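Local coordinates for protein membrane-bound lytic murein transglycosylase (Agrobacterium tumefaciens, PDB 2PNW) that probably cleaves the beta-1,4 glycosidic bonds between N-acetylmuramic acid and N-acetylglucosamine in peptidoglycan, as a membrane-bound lytic transglycosylase of the MltA family, at residues Asp24-Phe29 with Gly67-Pro72; Ala33-His38 with Ala277-Val282; Val84-Ser89 with Ile360-Ile365; Phe101-Leu106 with Gln189-Leu194. One frame throughout, in Å; residues are numbered along the deposited sequence.

Contact 1: residues Asp24-Phe29 with Gly67-Pro72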
loop_
_atom_site.group_PDB
_atom_site.type_symbol
_atom_site.label_atom_id
_atom_site.label_comp_id
_atom_site.label_asym_id
_atom_site.label_seq_id
_atom_site.Cartn_x
_atom_site.Cartn_y
_atom_site.Cartn_z
ATOM N N ASP A 24 -22.383 -1.097 3.980
ATOM C CA ASP A 24 -22.579 -2.488 3.598
ATOM C C ASP A 24 -21.204 -3.171 3.518
ATOM O O ASP A 24 -20.562 -3.111 2.465
ATOM C CB ASP A 24 -23.284 -2.594 2.228
ATOM C CG ASP A 24 -23.385 -4.039 1.725
ATOM O OD1 ASP A 24 -22.996 -4.982 2.458
ATOM O OD2 ASP A 24 -23.848 -4.246 0.576
ATOM N N PRO A 25 -20.745 -3.800 4.620
ATOM C CA PRO A 25 -19.406 -4.437 4.613
ATOM C C PRO A 25 -19.346 -5.893 4.097
ATOM O O PRO A 25 -18.411 -6.659 4.462
ATOM C CB PRO A 25 -18.992 -4.350 6.093
ATOM C CG PRO A 25 -20.311 -4.579 6.835
ATOM C CD PRO A 25 -21.374 -3.874 5.957
ATOM N N ARG A 26 -20.296 -6.289 3.251
ATOM C CA ARG A 26 -20.324 -7.682 2.768
ATOM C C ARG A 26 -19.071 -8.132 2.025
ATOM O O ARG A 26 -18.716 -9.300 2.117
ATOM C CB ARG A 26 -21.587 -7.979 1.924
ATOM C CG ARG A 26 -22.781 -8.310 2.805
ATOM C CD ARG A 26 -24.049 -8.576 1.964
ATOM N NE ARG A 26 -24.443 -7.375 1.233
ATOM C CZ ARG A 26 -25.457 -7.316 0.371
ATOM N NH1 ARG A 26 -26.220 -8.384 0.160
ATOM N NH2 ARG A 26 -25.709 -6.183 -0.261
ATOM N N LYS A 27 -18.402 -7.223 1.312
ATOM C CA LYS A 27 -17.169 -7.605 0.584
ATOM C C LYS A 27 -16.001 -7.968 1.512
ATOM O O LYS A 27 -15.001 -8.543 1.066
ATOM C CB LYS A 27 -16.712 -6.495 -0.345
ATOM C CG LYS A 27 -17.608 -6.293 -1.555
ATOM C CD LYS A 27 -17.024 -5.234 -2.484
ATOM C CE LYS A 27 -17.994 -4.986 -3.645
ATOM N NZ LYS A 27 -17.387 -4.096 -4.665
ATOM N N LEU A 28 -16.131 -7.643 2.793
ATOM C CA LEU A 28 -15.070 -7.972 3.755
ATOM C C LEU A 28 -15.053 -9.434 4.107
ATOM O O LEU A 28 -14.062 -9.912 4.620
ATOM C CB LEU A 28 -15.214 -7.164 5.043
ATOM C CG LEU A 28 -15.197 -5.638 4.913
ATOM C CD1 LEU A 28 -14.942 -5.062 6.290
ATOM C CD2 LEU A 28 -14.150 -5.120 3.915
ATOM N N PHE A 29 -16.153 -10.155 3.850
ATOM C CA PHE A 29 -16.216 -11.554 4.248
ATOM C C PHE A 29 -15.355 -12.474 3.372
ATOM O O PHE A 29 -14.536 -13.252 3.920
ATOM C CB PHE A 29 -17.682 -11.984 4.413
ATOM C CG PHE A 29 -18.300 -11.399 5.648
ATOM C CD1 PHE A 29 -18.745 -10.077 5.659
ATOM C CD2 PHE A 29 -18.368 -12.141 6.819
ATOM C CE1 PHE A 29 -19.283 -9.515 6.806
ATOM C CE2 PHE A 29 -18.898 -11.581 7.988
ATOM C CZ PHE A 29 -19.361 -10.260 7.973
ATOM N N GLY A 67 -20.060 -18.383 10.346
ATOM C CA GLY A 67 -21.325 -17.708 10.152
ATOM C C GLY A 67 -21.875 -17.748 8.743
ATOM O O GLY A 67 -21.277 -18.318 7.814
ATOM N N GLN A 68 -23.032 -17.125 8.588
ATOM C CA GLN A 68 -23.659 -16.991 7.289
ATOM C C GLN A 68 -24.271 -15.614 7.236
ATOM O O GLN A 68 -25.190 -15.302 7.989
ATOM C CB GLN A 68 -24.711 -18.087 7.073
ATOM C CG GLN A 68 -25.309 -18.110 5.665
ATOM C CD GLN A 68 -24.277 -18.362 4.571
ATOM O OE1 GLN A 68 -23.403 -19.228 4.701
ATOM N NE2 GLN A 68 -24.381 -17.605 3.479
ATOM N N VAL A 69 -23.724 -14.778 6.367
ATOM C CA VAL A 69 -24.148 -13.401 6.236
ATOM C C VAL A 69 -24.820 -13.286 4.885
ATOM O O VAL A 69 -24.256 -13.721 3.881
ATOM C CB VAL A 69 -22.933 -12.434 6.374
ATOM C CG1 VAL A 69 -23.165 -11.157 5.620
ATOM C CG2 VAL A 69 -22.660 -12.161 7.848
ATOM N N ASN A 70 -26.034 -12.737 4.877
ATOM C CA ASN A 70 -26.870 -12.666 3.679
ATOM C C ASN A 70 -27.606 -11.333 3.482
ATOM O O ASN A 70 -28.601 -11.281 2.739
ATOM C CB ASN A 70 -27.897 -13.808 3.671
ATOM C CG ASN A 70 -27.289 -15.154 3.295
ATOM O OD1 ASN A 70 -26.542 -15.266 2.311
ATOM N ND2 ASN A 70 -27.632 -16.197 4.063
ATOM N N SER A 71 -27.139 -10.277 4.149
ATOM C CA SER A 71 -27.680 -8.924 3.997
ATOM C C SER A 71 -26.693 -7.932 4.609
ATOM O O SER A 71 -25.886 -8.330 5.445
ATOM C CB SER A 71 -29.014 -8.817 4.725
ATOM O OG SER A 71 -28.808 -8.905 6.122
ATOM N N PRO A 72 -26.748 -6.644 4.205
ATOM C CA PRO A 72 -25.915 -5.635 4.875
ATOM C C PRO A 72 -26.105 -5.643 6.389
ATOM O O PRO A 72 -25.131 -5.538 7.131
ATOM C CB PRO A 72 -26.403 -4.316 4.270
ATOM C CG PRO A 72 -26.864 -4.708 2.901
ATOM C CD PRO A 72 -27.498 -6.064 3.072
#

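Contact 2: residues Ala33-His38 with Ala277-Val282. With SO4 (sulfate ion), chain B.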
loop_
_atom_site.group_PDB
_atom_site.type_symbol
_atom_site.label_atom_id
_atom_site.label_comp_id
_atom_site.label_asym_id
_atom_site.label_seq_id
_atom_site.Cartn_x
_atom_site.Cartn_y
_atom_site.Cartn_z
ATOM N N ALA A 33 -11.922 -14.385 4.597
ATOM C CA ALA A 33 -11.613 -15.784 4.221
ATOM C C ALA A 33 -10.220 -15.947 3.568
ATOM O O ALA A 33 -9.511 -16.946 3.807
ATOM C CB ALA A 33 -12.733 -16.360 3.310
ATOM N N THR A 34 -9.799 -14.975 2.752
ATOM C CA THR A 34 -8.479 -15.084 2.136
ATOM C C THR A 34 -7.383 -14.920 3.203
ATOM O O THR A 34 -6.341 -15.579 3.118
ATOM C CB THR A 34 -8.217 -14.060 0.963
ATOM O OG1 THR A 34 -8.251 -12.720 1.459
ATOM C CG2 THR A 34 -9.268 -14.195 -0.118
ATOM N N ILE A 35 -7.615 -14.028 4.168
ATOM C CA ILE A 35 -6.647 -13.822 5.272
ATOM C C ILE A 35 -6.541 -15.106 6.098
ATOM O O ILE A 35 -5.434 -15.542 6.436
ATOM C CB ILE A 35 -7.066 -12.667 6.182
ATOM C CG1 ILE A 35 -7.106 -11.352 5.373
ATOM C CG2 ILE A 35 -6.019 -12.469 7.314
ATOM C CD1 ILE A 35 -7.942 -10.279 6.120
ATOM N N LEU A 36 -7.694 -15.716 6.391
ATOM C CA LEU A 36 -7.677 -16.946 7.211
ATOM C C LEU A 36 -6.936 -18.080 6.494
ATOM O O LEU A 36 -6.102 -18.765 7.095
ATOM C CB LEU A 36 -9.091 -17.375 7.615
ATOM C CG LEU A 36 -9.221 -18.582 8.582
ATOM C CD1 LEU A 36 -8.377 -18.438 9.876
ATOM C CD2 LEU A 36 -10.678 -18.804 8.948
ATOM N N SER A 37 -7.237 -18.270 5.213
ATOM C CA SER A 37 -6.525 -19.246 4.387
ATOM C C SER A 37 -5.027 -18.982 4.393
ATOM O O SER A 37 -4.217 -19.913 4.524
ATOM C CB SER A 37 -7.093 -19.223 2.946
ATOM O OG SER A 37 -6.458 -20.196 2.133
ATOM N N HIS A 38 -4.638 -17.717 4.231
ATOM C CA HIS A 38 -3.226 -17.373 4.255
ATOM C C HIS A 38 -2.605 -17.731 5.621
ATOM O O HIS A 38 -1.524 -18.341 5.679
ATOM C CB HIS A 38 -3.013 -15.886 3.949
ATOM C CG HIS A 38 -1.597 -15.441 4.133
ATOM N ND1 HIS A 38 -0.586 -15.816 3.270
ATOM C CD2 HIS A 38 -1.019 -14.671 5.084
ATOM C CE1 HIS A 38 0.561 -15.307 3.695
ATOM N NE2 HIS A 38 0.325 -14.612 4.793
ATOM N N ALA A 277 -0.157 -7.769 3.060
ATOM C CA ALA A 277 -0.860 -8.800 3.842
ATOM C C ALA A 277 -1.002 -10.127 3.066
ATOM O O ALA A 277 -1.632 -11.077 3.542
ATOM C CB ALA A 277 -2.225 -8.286 4.316
ATOM N N LYS A 278 -0.387 -10.185 1.882
ATOM C CA LYS A 278 -0.270 -11.397 1.072
ATOM C C LYS A 278 -1.584 -11.924 0.493
ATOM O O LYS A 278 -1.650 -13.077 0.061
ATOM C CB LYS A 278 0.477 -12.521 1.845
ATOM C CG LYS A 278 1.771 -12.069 2.500
ATOM C CD LYS A 278 2.730 -11.500 1.444
ATOM C CE LYS A 278 4.196 -11.640 1.850
ATOM N NZ LYS A 278 4.409 -11.321 3.269
ATOM N N VAL A 279 -2.608 -11.071 0.479
ATOM C CA VAL A 279 -3.927 -11.387 -0.102
ATOM C C VAL A 279 -4.334 -10.277 -1.095
ATOM O O VAL A 279 -3.786 -9.158 -1.035
ATOM C CB VAL A 279 -5.011 -11.563 0.982
ATOM C CG1 VAL A 279 -4.664 -12.727 1.959
ATOM C CG2 VAL A 279 -5.258 -10.277 1.752
ATOM N N PRO A 280 -5.262 -10.588 -2.037
ATOM C CA PRO A 280 -5.679 -9.560 -3.014
ATOM C C PRO A 280 -6.356 -8.386 -2.333
ATOM O O PRO A 280 -7.158 -8.567 -1.401
ATOM C CB PRO A 280 -6.691 -10.287 -3.898
ATOM C CG PRO A 280 -6.413 -11.782 -3.667
ATOM C CD PRO A 280 -5.917 -11.895 -2.273
ATOM N N LEU A 281 -6.043 -7.182 -2.791
ATOM C CA LEU A 281 -6.741 -5.995 -2.302
ATOM C C LEU A 281 -8.152 -5.925 -2.861
ATOM O O LEU A 281 -8.449 -6.516 -3.894
ATOM C CB LEU A 281 -5.960 -4.730 -2.698
ATOM C CG LEU A 281 -4.529 -4.669 -2.145
ATOM C CD1 LEU A 281 -3.957 -3.266 -2.371
ATOM C CD2 LEU A 281 -4.438 -5.050 -0.680
ATOM N N VAL A 282 -9.020 -5.187 -2.195
ATOM C CA VAL A 282 -10.420 -5.075 -2.639
ATOM C C VAL A 282 -10.678 -3.586 -2.829
ATOM O O VAL A 282 -10.542 -2.810 -1.868
ATOM C CB VAL A 282 -11.387 -5.578 -1.547
ATOM C CG1 VAL A 282 -12.856 -5.393 -1.999
ATOM C CG2 VAL A 282 -11.093 -7.061 -1.188
HETATM S S SO4 B . 7.081 -10.698 4.781
HETATM O O1 SO4 B . 7.559 -10.469 3.412
HETATM O O2 SO4 B . 6.121 -11.803 4.794
HETATM O O3 SO4 B . 8.219 -11.037 5.642
HETATM O O4 SO4 B . 6.417 -9.490 5.289
HETATM O O HOH W 1 -8.803 -10.476 -0.275
#

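Contact 3: residues Val84-Ser89 with Ile360-Ile365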
loop_
_atom_site.group_PDB
_atom_site.type_symbol
_atom_site.label_atom_id
_atom_site.label_comp_id
_atom_site.label_asym_id
_atom_site.label_seq_id
_atom_site.Cartn_x
_atom_site.Cartn_y
_atom_site.Cartn_z
ATOM N N VAL A 84 -15.128 -5.075 19.177
ATOM C CA VAL A 84 -15.353 -3.861 19.963
ATOM C C VAL A 84 -14.592 -2.706 19.320
ATOM O O VAL A 84 -13.388 -2.828 19.101
ATOM C CB VAL A 84 -14.852 -4.044 21.405
ATOM C CG1 VAL A 84 -15.069 -2.752 22.225
ATOM C CG2 VAL A 84 -15.529 -5.244 22.068
ATOM N N PRO A 85 -15.284 -1.576 19.027
ATOM C CA PRO A 85 -14.653 -0.444 18.349
ATOM C C PRO A 85 -13.960 0.529 19.308
ATOM O O PRO A 85 -14.465 0.801 20.424
ATOM C CB PRO A 85 -15.828 0.259 17.663
ATOM C CG PRO A 85 -17.056 -0.124 18.467
ATOM C CD PRO A 85 -16.698 -1.297 19.359
ATOM N N PHE A 86 -12.831 1.063 18.854
ATOM C CA PHE A 86 -12.026 2.019 19.617
ATOM C C PHE A 86 -11.610 3.157 18.691
ATOM O O PHE A 86 -11.109 2.909 17.590
ATOM C CB PHE A 86 -10.752 1.348 20.129
ATOM C CG PHE A 86 -10.981 0.311 21.182
ATOM C CD1 PHE A 86 -10.746 0.607 22.518
ATOM C CD2 PHE A 86 -11.413 -0.963 20.847
ATOM C CE1 PHE A 86 -10.942 -0.351 23.504
ATOM C CE2 PHE A 86 -11.624 -1.928 21.829
ATOM C CZ PHE A 86 -11.380 -1.615 23.165
ATOM N N ARG A 87 -11.823 4.394 19.128
ATOM C CA ARG A 87 -11.331 5.563 18.402
ATOM C C ARG A 87 -9.825 5.644 18.588
ATOM O O ARG A 87 -9.326 5.539 19.710
ATOM C CB ARG A 87 -11.984 6.847 18.937
ATOM C CG ARG A 87 -11.664 8.105 18.131
ATOM C CD ARG A 87 -12.305 9.366 18.766
ATOM N NE ARG A 87 -13.739 9.433 18.457
ATOM C CZ ARG A 87 -14.705 9.241 19.348
ATOM N NH1 ARG A 87 -14.399 9.002 20.623
ATOM N NH2 ARG A 87 -15.981 9.299 18.969
ATOM N N ILE A 88 -9.097 5.806 17.492
ATOM C CA ILE A 88 -7.656 6.034 17.572
ATOM C C ILE A 88 -7.412 7.548 17.606
ATOM O O ILE A 88 -7.857 8.271 16.717
ATOM C CB ILE A 88 -6.899 5.396 16.390
ATOM C CG1 ILE A 88 -7.134 3.875 16.360
ATOM C CG2 ILE A 88 -5.388 5.723 16.465
ATOM C CD1 ILE A 88 -6.655 3.195 15.072
ATOM N N SER A 89 -6.716 8.023 18.638
ATOM C CA SER A 89 -6.406 9.459 18.741
ATOM C C SER A 89 -4.903 9.699 18.718
ATOM O O SER A 89 -4.223 9.379 19.700
ATOM C CB SER A 89 -7.012 10.043 20.017
ATOM O OG SER A 89 -8.425 10.037 19.954
ATOM N N ILE A 360 -10.688 1.412 15.198
ATOM C CA ILE A 360 -10.266 0.027 14.958
ATOM C C ILE A 360 -11.258 -0.917 15.647
ATOM O O ILE A 360 -11.772 -0.614 16.748
ATOM C CB ILE A 360 -8.770 -0.219 15.398
ATOM C CG1 ILE A 360 -8.278 -1.606 14.957
ATOM C CG2 ILE A 360 -8.587 -0.037 16.917
ATOM C CD1 ILE A 360 -6.768 -1.838 15.250
ATOM N N LEU A 361 -11.564 -2.044 15.007
ATOM C CA LEU A 361 -12.463 -3.014 15.618
ATOM C C LEU A 361 -11.607 -4.151 16.147
ATOM O O LEU A 361 -10.957 -4.860 15.366
ATOM C CB LEU A 361 -13.503 -3.535 14.626
ATOM C CG LEU A 361 -14.453 -2.570 13.892
ATOM C CD1 LEU A 361 -15.584 -3.371 13.242
ATOM C CD2 LEU A 361 -15.036 -1.524 14.807
ATOM N N LEU A 362 -11.578 -4.313 17.468
ATOM C CA LEU A 362 -10.765 -5.390 18.064
ATOM C C LEU A 362 -11.597 -6.622 18.317
ATOM O O LEU A 362 -12.716 -6.510 18.815
ATOM C CB LEU A 362 -10.107 -4.942 19.374
ATOM C CG LEU A 362 -9.295 -3.647 19.355
ATOM C CD1 LEU A 362 -8.568 -3.466 20.669
ATOM C CD2 LEU A 362 -8.290 -3.678 18.197
ATOM N N PRO A 363 -11.043 -7.812 18.012
ATOM C CA PRO A 363 -11.678 -9.067 18.380
ATOM C C PRO A 363 -11.997 -9.010 19.875
ATOM O O PRO A 363 -11.184 -8.493 20.672
ATOM C CB PRO A 363 -10.572 -10.101 18.136
ATOM C CG PRO A 363 -9.684 -9.491 17.090
ATOM C CD PRO A 363 -9.747 -8.019 17.319
ATOM N N ARG A 364 -13.162 -9.519 20.271
ATOM C CA ARG A 364 -13.631 -9.207 21.623
ATOM C C ARG A 364 -12.791 -9.786 22.767
ATOM O O ARG A 364 -12.687 -9.146 23.810
ATOM C CB ARG A 364 -15.171 -9.309 21.775
ATOM C CG ARG A 364 -15.761 -10.650 22.066
ATOM C CD ARG A 364 -17.316 -10.602 21.998
ATOM N NE ARG A 364 -17.901 -9.596 22.886
ATOM C CZ ARG A 364 -18.362 -8.401 22.503
ATOM N NH1 ARG A 364 -18.866 -7.569 23.407
ATOM N NH2 ARG A 364 -18.318 -8.021 21.222
ATOM N N ILE A 365 -12.111 -10.913 22.549
ATOM C CA ILE A 365 -11.149 -11.423 23.560
ATOM C C ILE A 365 -9.933 -10.514 23.747
ATOM O O ILE A 365 -9.471 -10.320 24.880
ATOM C CB ILE A 365 -10.651 -12.890 23.315
ATOM C CG1 ILE A 365 -9.729 -12.975 22.080
ATOM C CG2 ILE A 365 -11.840 -13.873 23.253
ATOM C CD1 ILE A 365 -8.659 -14.099 22.116
#

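Contact 4: residues Phe101-Leu106 with Gln189-Leu194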
loop_
_atom_site.group_PDB
_atom_site.type_symbol
_atom_site.label_atom_id
_atom_site.label_comp_id
_atom_site.label_asym_id
_atom_site.label_seq_id
_atom_site.Cartn_x
_atom_site.Cartn_y
_atom_site.Cartn_z
ATOM N N PHE A 101 -4.401 5.179 -3.044
ATOM C CA PHE A 101 -3.506 4.546 -4.005
ATOM C C PHE A 101 -4.313 3.610 -4.896
ATOM O O PHE A 101 -5.502 3.376 -4.637
ATOM C CB PHE A 101 -2.320 3.840 -3.297
ATOM C CG PHE A 101 -2.668 2.520 -2.625
ATOM C CD1 PHE A 101 -2.119 1.328 -3.099
ATOM C CD2 PHE A 101 -3.447 2.481 -1.483
ATOM C CE1 PHE A 101 -2.394 0.089 -2.445
ATOM C CE2 PHE A 101 -3.715 1.261 -0.820
ATOM C CZ PHE A 101 -3.201 0.075 -1.320
ATOM N N TYR A 102 -3.699 3.102 -5.958
ATOM C CA TYR A 102 -4.453 2.313 -6.941
ATOM C C TYR A 102 -3.466 1.421 -7.650
ATOM O O TYR A 102 -2.267 1.532 -7.391
ATOM C CB TYR A 102 -5.213 3.222 -7.930
ATOM C CG TYR A 102 -4.352 3.936 -8.950
ATOM C CD1 TYR A 102 -4.454 3.630 -10.315
ATOM C CD2 TYR A 102 -3.431 4.916 -8.553
ATOM C CE1 TYR A 102 -3.652 4.302 -11.270
ATOM C CE2 TYR A 102 -2.627 5.569 -9.491
ATOM C CZ TYR A 102 -2.750 5.270 -10.825
ATOM O OH TYR A 102 -1.959 5.936 -11.742
ATOM N N GLU A 103 -3.966 0.490 -8.464
ATOM C CA GLU A 103 -3.119 -0.369 -9.293
ATOM C C GLU A 103 -3.168 0.212 -10.705
ATOM O O GLU A 103 -4.219 0.074 -11.369
ATOM C CB GLU A 103 -3.706 -1.784 -9.352
ATOM C CG GLU A 103 -2.797 -2.818 -10.028
ATOM C CD GLU A 103 -3.459 -4.216 -10.186
ATOM O OE1 GLU A 103 -4.713 -4.324 -10.222
ATOM O OE2 GLU A 103 -2.705 -5.203 -10.350
ATOM N N PRO A 104 -2.071 0.859 -11.176
ATOM C CA PRO A 104 -2.155 1.378 -12.534
ATOM C C PRO A 104 -2.091 0.315 -13.614
ATOM O O PRO A 104 -1.521 -0.774 -13.430
ATOM C CB PRO A 104 -0.912 2.304 -12.658
ATOM C CG PRO A 104 -0.403 2.506 -11.231
ATOM C CD PRO A 104 -0.789 1.217 -10.536
ATOM N N GLU A 105 -2.670 0.644 -14.757
ATOM C CA GLU A 105 -2.434 -0.109 -15.952
ATOM C C GLU A 105 -1.243 0.557 -16.660
ATOM O O GLU A 105 -1.242 1.780 -16.856
ATOM C CB GLU A 105 -3.708 -0.068 -16.799
ATOM C CG GLU A 105 -3.657 -0.936 -17.990
ATOM C CD GLU A 105 -5.018 -1.030 -18.670
ATOM O OE1 GLU A 105 -5.905 -1.730 -18.134
ATOM O OE2 GLU A 105 -5.177 -0.405 -19.736
ATOM N N LEU A 106 -0.236 -0.228 -17.025
ATOM C CA LEU A 106 0.955 0.295 -17.672
ATOM C C LEU A 106 1.197 -0.401 -19.000
ATOM O O LEU A 106 1.343 -1.626 -19.041
ATOM C CB LEU A 106 2.169 0.099 -16.757
ATOM C CG LEU A 106 3.526 0.663 -17.208
ATOM C CD1 LEU A 106 3.513 2.200 -17.257
ATOM C CD2 LEU A 106 4.657 0.179 -16.311
ATOM N N GLN A 189 3.035 3.095 -6.295
ATOM C CA GLN A 189 1.833 2.319 -5.921
ATOM C C GLN A 189 2.218 0.915 -5.407
ATOM O O GLN A 189 1.550 0.372 -4.498
ATOM C CB GLN A 189 0.854 2.170 -7.095
ATOM C CG GLN A 189 0.366 3.476 -7.769
ATOM C CD GLN A 189 0.125 4.607 -6.811
ATOM O OE1 GLN A 189 -0.820 4.589 -6.033
ATOM N NE2 GLN A 189 0.985 5.624 -6.869
ATOM N N GLY A 190 3.237 0.317 -6.029
ATOM C CA GLY A 190 3.740 -1.011 -5.612
ATOM C C GLY A 190 3.145 -2.175 -6.403
ATOM O O GLY A 190 3.427 -3.313 -6.087
ATOM N N ALA A 191 2.343 -1.892 -7.438
ATOM C CA ALA A 191 1.764 -2.951 -8.273
ATOM C C ALA A 191 1.293 -2.356 -9.585
ATOM O O ALA A 191 1.104 -1.133 -9.678
ATOM C CB ALA A 191 0.583 -3.597 -7.549
ATOM N N ALA A 192 1.071 -3.206 -10.588
ATOM C CA ALA A 192 0.499 -2.708 -11.837
ATOM C C ALA A 192 -0.087 -3.845 -12.621
ATOM O O ALA A 192 0.316 -4.998 -12.438
ATOM C CB ALA A 192 1.591 -2.044 -12.681
ATOM N N ARG A 193 -1.006 -3.500 -13.522
ATOM C CA ARG A 193 -1.417 -4.411 -14.591
ATOM C C ARG A 193 -0.678 -4.026 -15.868
ATOM O O ARG A 193 -0.898 -2.949 -16.394
ATOM C CB ARG A 193 -2.931 -4.316 -14.796
ATOM C CG ARG A 193 -3.699 -4.683 -13.549
ATOM C CD ARG A 193 -5.077 -5.274 -13.798
ATOM N NE ARG A 193 -5.675 -4.847 -15.068
ATOM C CZ ARG A 193 -6.452 -5.633 -15.808
ATOM N NH1 ARG A 193 -6.704 -6.877 -15.405
ATOM N NH2 ARG A 193 -6.970 -5.188 -16.949
ATOM N N LEU A 194 0.217 -4.889 -16.344
ATOM C CA LEU A 194 0.988 -4.609 -17.551
ATOM C C LEU A 194 0.176 -5.052 -18.776
ATOM O O LEU A 194 -0.318 -6.199 -18.809
ATOM C CB LEU A 194 2.331 -5.352 -17.515
ATOM C CG LEU A 194 3.240 -5.167 -16.289
ATOM C CD1 LEU A 194 4.560 -5.874 -16.549
ATOM C CD2 LEU A 194 3.459 -3.643 -16.041
#

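Contact 1: residues Asp24-Phe29 with Gly67-Pro72
The two backbones come closest where Asp24 meets Pro72, with CA atoms 4.8 Å apart; no hydrogen bond links 24-29 to 67-72, and side chains make the contact. Its polar centre lies within the first segment. Arg26 bends at chi3 (-64°), which swings its guanidinium back onto the Asp24 carboxylate and lets it grip side-on, with NE 3.1 Å from Asp24 OD1 and NH2 2.8 Å from Asp24 OD2, both on the syn side. The backbone N of Arg26 donates to the same Asp24 OD1, reaching it from the opposite face of the carboxylate plane. Three N-H groups thus fix the rotation of the carboxylate, and the paired groups present a broad flank to Pro72. The Pro72 ring packs on both groups: its CD sits over the centre of one guanidinium face, 3.6 Å from Arg26 CZ, while CG of Pro72 touches Asp24 CG at 3.7 Å. Farther along, the aliphatic part of Arg26 passes Val69, its CG 4.0 Å from Val69 CG1. The other valine branch reaches the Phe29 ring, where Val69 CG2 stands 3.8 Å from Phe29 CE2 in an off-centre CH-pi contact. Phe78 of helix 72-82 meets the same ring edge-to-face. This surface contact joins two helix entrances: Asp24 forms an Asx turn that runs into the type I beta turn Pro25-Leu28 and helix 28-39, while Ser71 is the N-cap of helix 72-82, its OG bonded to the backbone N of Gln74.

Contact 2: residues Ala33-His38 with Ala277-Val282
His38 carries a lysine methylene on its ring: Lys278 CB lies over one face in a CH-pi contact, 3.7 Å from the ring centroid and 25° off the normal. This joins helix 28-39 to the loop between strands 259-263 and 286-288, with no direct hydrogen bond between the two segments. CB and CG of Lys278 both meet the imidazole, near CE1 and NE2, before the chain bends away at chi2. The backbone O of Ala277 approaches the ring as well, 4.0 Å from His38 CD2, although its hydrogen bond is with the hydroxyl of Tyr45. The amine of Lys278, with NZ 5.5 Å from His38 NE2, turns to a sulfate that is probably from the crystallisation liquor and that Lys43 and Arg46 also bind; the modelled separation of NZ from the nearest sulfate oxygen is too short to be trusted. Val279 packs against Thr34, one helical turn before His38. Its CG1 approaches the backbone O of Thr34 at 3.5 Å, and its CB lies 3.5 Å from Thr34 OG1. Behind it, Ile35 CG1 stands 4.2 Å from Val279 CG2, and Leu323 of strand 316-324 touches both side chains, so the valine is wedged between helix and strand. Thr34 OG1 stands between its backbone N and carbonyl carbon (chi1 63°), which lets it hydrogen-bond to the backbone O of Ala31 in its own helix while still facing the loop. There a single water bridges the segments, donating to Thr34 OG1 at 2.9 Å and to Pro280 O at 2.8 Å.

Contact 3: residues Val84-Ser89 with Ile360-Ile365
An antiparallel ladder pairs Val84, Pro85 and Phe86 with Leu362, Leu361 and Ile360, joining strand 83-89 to the end of strand 353-363. Val84 and Leu362 form one hydrogen-bonded pair, with Val84 N 2.8 Å from Leu362 O and Leu362 N 2.9 Å from Val84 O; in the second of these bonds the donor stands 36° above the carbonyl plane. Phe86 and Ile360 form the next such pair, and here both donors lie in the carbonyl plane, as for Phe86 N to Ile360 O at 2.9 Å. Between them Pro85, which has no N-H to give, occupies the non-hydrogen-bonded position and offers a CA-H...O contact, its CA 3.3 Å from Ile360 O. Strand 353-363 belongs to the 3D domain, whose family relatives form double-psi beta-barrels, and the ladder thus attaches an early strand of the chain to that domain. On the face of Pro85 and Leu361 packing is tight, with Pro85 CB 3.5 Å from Leu361 CD2. On the other face the Phe86 and Leu362 side chains cross at about a right angle, Phe86 CE2 lying 3.6 Å from Leu362 CD1; Ala367 and Tyr370 touch both residues. Ile88 extends this apolar surface, placing CD1 4.0 Å from Ile360 CB. At the far end Arg364, bent at chi3, lays one guanidinium face against Val84, NH2 being 4.0 Å from Val84 CG2.

Contact 4: residues Phe101-Leu106 with Gln189-Leu194
Gln189, bent at chi2, folds back so that its amide meets the CD2-CE2 side of the Tyr102 ring obliquely, the two planes 38° apart. Its OE1 accepts from Tyr102 N at 3.2 Å, where a strand carbonyl would otherwise serve; its CG rests 3.7 Å from Pro104 CG. Beyond it the chains pair in parallel: Arg193 N donates to Pro104 O at 2.8 Å, and Leu106 N to Arg193 O at 2.9 Å. Glu103 and Arg193 cross at about a right angle, and the carboxylate lies against the aliphatic Arg193 CG (Glu103 CD 3.4 Å away) and not against the guanidinium; its polar partners are Ser341 (OE1) and Arg203 (OE2). Glu105 reaches the guanidinium at its edge in a long salt bridge, OE1 to Arg193 NH2 3.8 Å. On the other face Leu106 and Leu194 lie side by side, CD2 to CD2 4.0 Å. Ala191 O is buried without a polar partner, facing Pro104 CD. Both segments belong to the MltA-specific insert; strand 96-109 pairs in parallel with 191-195 here and, through Phe101 and Glu103, with strand 334-341 of the 3D domain, while helix 180-189 packs on Pro104, Leu106 and Ala192.

How the contacts relate
From the N terminus, contact 1 closes a short, largely helical loop and sets the start of helix 28-39 beside the entrance to helix 72-82. The same helix opens contact 2, which crosses contact 1 and runs on to the loop at 277-282; the two touch through Lys27 and Val282. Contact 3 follows contact 1 in series and crosses contact 2, joining strand 83-89 to the end of strand 353-363, in the 3D domain. Contact 4 nests inside the loops of both contact 2 and contact 3, and meets contact 2 where Leu281 packs on Phe101. Contacts 3 and 4, with centres about 32 Å apart, are related through neighbouring strands 353-363 and 96-109.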